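Local atomic coordinates of ribosomal protein uL16 3-hydroxylase (Escherichia coli, PDB entry 4CCL), a protein that is a growth-regulating oxygenase that hydroxylates an arginine of ribosomal protein uL16 at C3, using iron(II), 2-oxoglutarate and dioxygen. Residues B[109-114]-B[196-201]. Numbering follows the deposited sequence.
Sequences DDLMIS and MNYSVG. With SO4 (sulfate ion), chain L.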
loop_
_atom_site.group_PDB
_atom_site.type_symbol
_atom_site.label_atom_id
_atom_site.label_comp_id
_atom_site.label_asym_id
_atom_site.label_seq_id
_atom_site.Cartn_x
_atom_site.Cartn_y
_atom_site.Cartn_z
ATOM N N ASP B 109 16.752 12.232 13.691
ATOM C CA ASP B 109 17.103 10.992 13.007
ATOM C C ASP B 109 18.290 10.281 13.642
ATOM O O ASP B 109 18.106 9.312 14.378
ATOM C CB ASP B 109 17.390 11.257 11.525
ATOM C CG ASP B 109 17.567 9.977 10.726
ATOM O OD1 ASP B 109 17.134 8.911 11.209
ATOM O OD2 ASP B 109 18.129 10.036 9.612
ATOM N N ASP B 110 19.492 10.796 13.390
ATOM C CA ASP B 110 20.738 10.167 13.827
ATOM C C ASP B 110 21.930 11.108 13.639
ATOM O O ASP B 110 21.780 12.224 13.141
ATOM C CB ASP B 110 20.993 8.865 13.057
ATOM C CG ASP B 110 20.270 7.674 13.660
ATOM O OD1 ASP B 110 20.279 7.535 14.901
ATOM O OD2 ASP B 110 19.672 6.890 12.892
ATOM N N LEU B 111 23.113 10.627 14.013
ATOM C CA LEU B 111 24.347 11.405 13.940
ATOM C C LEU B 111 25.292 10.793 12.907
ATOM O O LEU B 111 25.790 9.683 13.104
ATOM C CB LEU B 111 25.020 11.424 15.320
ATOM C CG LEU B 111 26.088 12.460 15.710
ATOM C CD1 LEU B 111 27.393 12.289 14.957
ATOM C CD2 LEU B 111 25.566 13.866 15.526
HETATM N N MSE B 112 25.553 11.513 11.820
HETATM C CA MSE B 112 26.520 11.021 10.837
HETATM C C MSE B 112 27.799 11.855 10.883
HETATM O O MSE B 112 27.749 13.080 10.972
HETATM C CB MSE B 112 25.913 10.969 9.424
HETATM C CG MSE B 112 26.126 12.208 8.555
HETATM SE SE MSE B 112 27.825 12.210 7.569
HETATM C CE MSE B 112 27.596 13.903 6.638
ATOM N N ILE B 113 28.947 11.184 10.848
ATOM C CA ILE B 113 30.230 11.874 10.969
ATOM C C ILE B 113 31.012 11.834 9.662
ATOM O O ILE B 113 31.055 10.805 8.996
ATOM C CB ILE B 113 31.101 11.250 12.083
ATOM C CG1 ILE B 113 30.360 11.282 13.417
ATOM C CG2 ILE B 113 32.439 11.974 12.201
ATOM C CD1 ILE B 113 31.154 10.730 14.576
ATOM N N SER B 114 31.631 12.952 9.295
ATOM C CA SER B 114 32.510 12.958 8.133
ATOM C C SER B 114 33.915 13.427 8.498
ATOM O O SER B 114 34.082 14.419 9.206
ATOM C CB SER B 114 31.936 13.827 7.008
ATOM O OG SER B 114 32.003 15.206 7.332
HETATM N N MSE B 196 36.728 17.212 11.041
HETATM C CA MSE B 196 35.672 16.321 11.498
HETATM C C MSE B 196 34.362 17.095 11.618
HETATM O O MSE B 196 34.300 18.136 12.275
HETATM C CB MSE B 196 36.044 15.697 12.845
HETATM C CG MSE B 196 37.162 14.672 12.757
HETATM SE SE MSE B 196 36.507 12.898 12.276
HETATM C CE MSE B 196 36.249 12.192 14.072
ATOM N N ASN B 197 33.320 16.589 10.967
ATOM C CA ASN B 197 32.003 17.211 11.027
ATOM C C ASN B 197 30.954 16.249 11.559
ATOM O O ASN B 197 30.934 15.068 11.196
ATOM C CB ASN B 197 31.584 17.738 9.652
ATOM C CG ASN B 197 32.013 19.175 9.421
ATOM O OD1 ASN B 197 31.442 19.876 8.586
ATOM N ND2 ASN B 197 33.020 19.621 10.164
ATOM N N TYR B 198 30.082 16.762 12.420
ATOM C CA TYR B 198 29.056 15.939 13.032
ATOM C C TYR B 198 27.691 16.473 12.652
ATOM O O TYR B 198 27.262 17.517 13.135
ATOM C CB TYR B 198 29.209 15.955 14.553
ATOM C CG TYR B 198 30.600 15.608 15.020
ATOM C CD1 TYR B 198 31.606 16.569 15.038
ATOM C CD2 TYR B 198 30.913 14.320 15.430
ATOM C CE1 TYR B 198 32.881 16.259 15.454
ATOM C CE2 TYR B 198 32.189 13.999 15.852
ATOM C CZ TYR B 198 33.168 14.975 15.861
ATOM O OH TYR B 198 34.440 14.666 16.275
ATOM N N SER B 199 26.985 15.720 11.821
ATOM C CA SER B 199 25.677 16.136 11.357
ATOM C C SER B 199 24.577 15.463 12.165
ATOM O O SER B 199 24.431 14.234 12.139
ATOM C CB SER B 199 25.519 15.842 9.862
ATOM O OG SER B 199 26.454 16.589 9.098
ATOM N N VAL B 200 23.811 16.280 12.880
ATOM C CA VAL B 200 22.637 15.798 13.576
ATOM C C VAL B 200 21.529 15.983 12.572
ATOM O O VAL B 200 21.150 17.114 12.244
ATOM C CB VAL B 200 22.304 16.662 14.803
ATOM C CG1 VAL B 200 21.061 16.129 15.505
ATOM C CG2 VAL B 200 23.483 16.726 15.757
ATOM N N GLY B 201 21.018 14.862 12.078
ATOM C CA GLY B 201 20.038 14.876 11.016
ATOM C C GLY B 201 18.636 14.748 11.556
ATOM O O GLY B 201 18.426 14.303 12.685
HETATM S S SO4 L . 29.538 16.552 5.162
HETATM O O1 SO4 L . 29.723 16.598 6.610
HETATM O O2 SO4 L . 28.122 16.702 4.838
HETATM O O3 SO4 L . 30.279 17.641 4.535
HETATM O O4 SO4 L . 30.027 15.269 4.667
#
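Ser114 and Asn197, paired through two backbone hydrogen bonds, illustrate how a strand pair can bind on one face and pack on the other. Strand 109-114 runs antiparallel to 196-201, their directions 160° apart. Met112 and Ser199 form the next hydrogen-bonded pair, from Ser199 N to Met112 O (2.9 Å) and back from Met112 N to Ser199 O. Farther along, Gly201 N is hydrogen-bonded to Asp110 O, and Asp109 N reaches Gly201 O. Met112 and Met196 are both present as selenomethionine.

Ile113 shows the apolar face. Its CB and CG2 lie against Asn197 O, CG2 at 3.6 Å, and CG2 also touches the selenium of Met196, 4.2 Å from SE. The other branch, with CG1 beside the backbone N (chi1 -57°), runs alongside the Tyr198 side chain: CG1 lies 3.7 Å from Tyr198 CD2, and the terminal CD1 meets CD2 and CE2 of the ring obliquely. Leu111 CD1 comes to the edge of the same ring, close to its plane, while its CD2 packs 3.5 Å from Val200 CG2. The Tyr198 hydroxyl is hydrogen-bonded to Asp33, and helix 37-45 covers Ile113 and Met196.

On the other face, Ser114 OG donates to sulfate O1 at 2.8 Å, and a bend at chi2 (86°) carries Met112 CE to 3.4 Å from sulfate O2. Asn197 CB sits 3.5 Å from Ser114 OG. Its amide is fixed at both ends: ND2 reaches Met196 O from above that carbonyl's plane, and also Gln135, while OD1 accepts from Arg140 and Trp142. Arg140 is also hydrogen-bonded to the sulfate, so Asn197 probably helps position the Arg140 guanidinium group.

Ser114 and Arg140 are inferred substrate-binding residues, and the sulfate probably comes from the crystallisation liquor; an anion held between them is consistent with the 2-oxoglutarate carboxylate site of a JmjC double-stranded beta-helix.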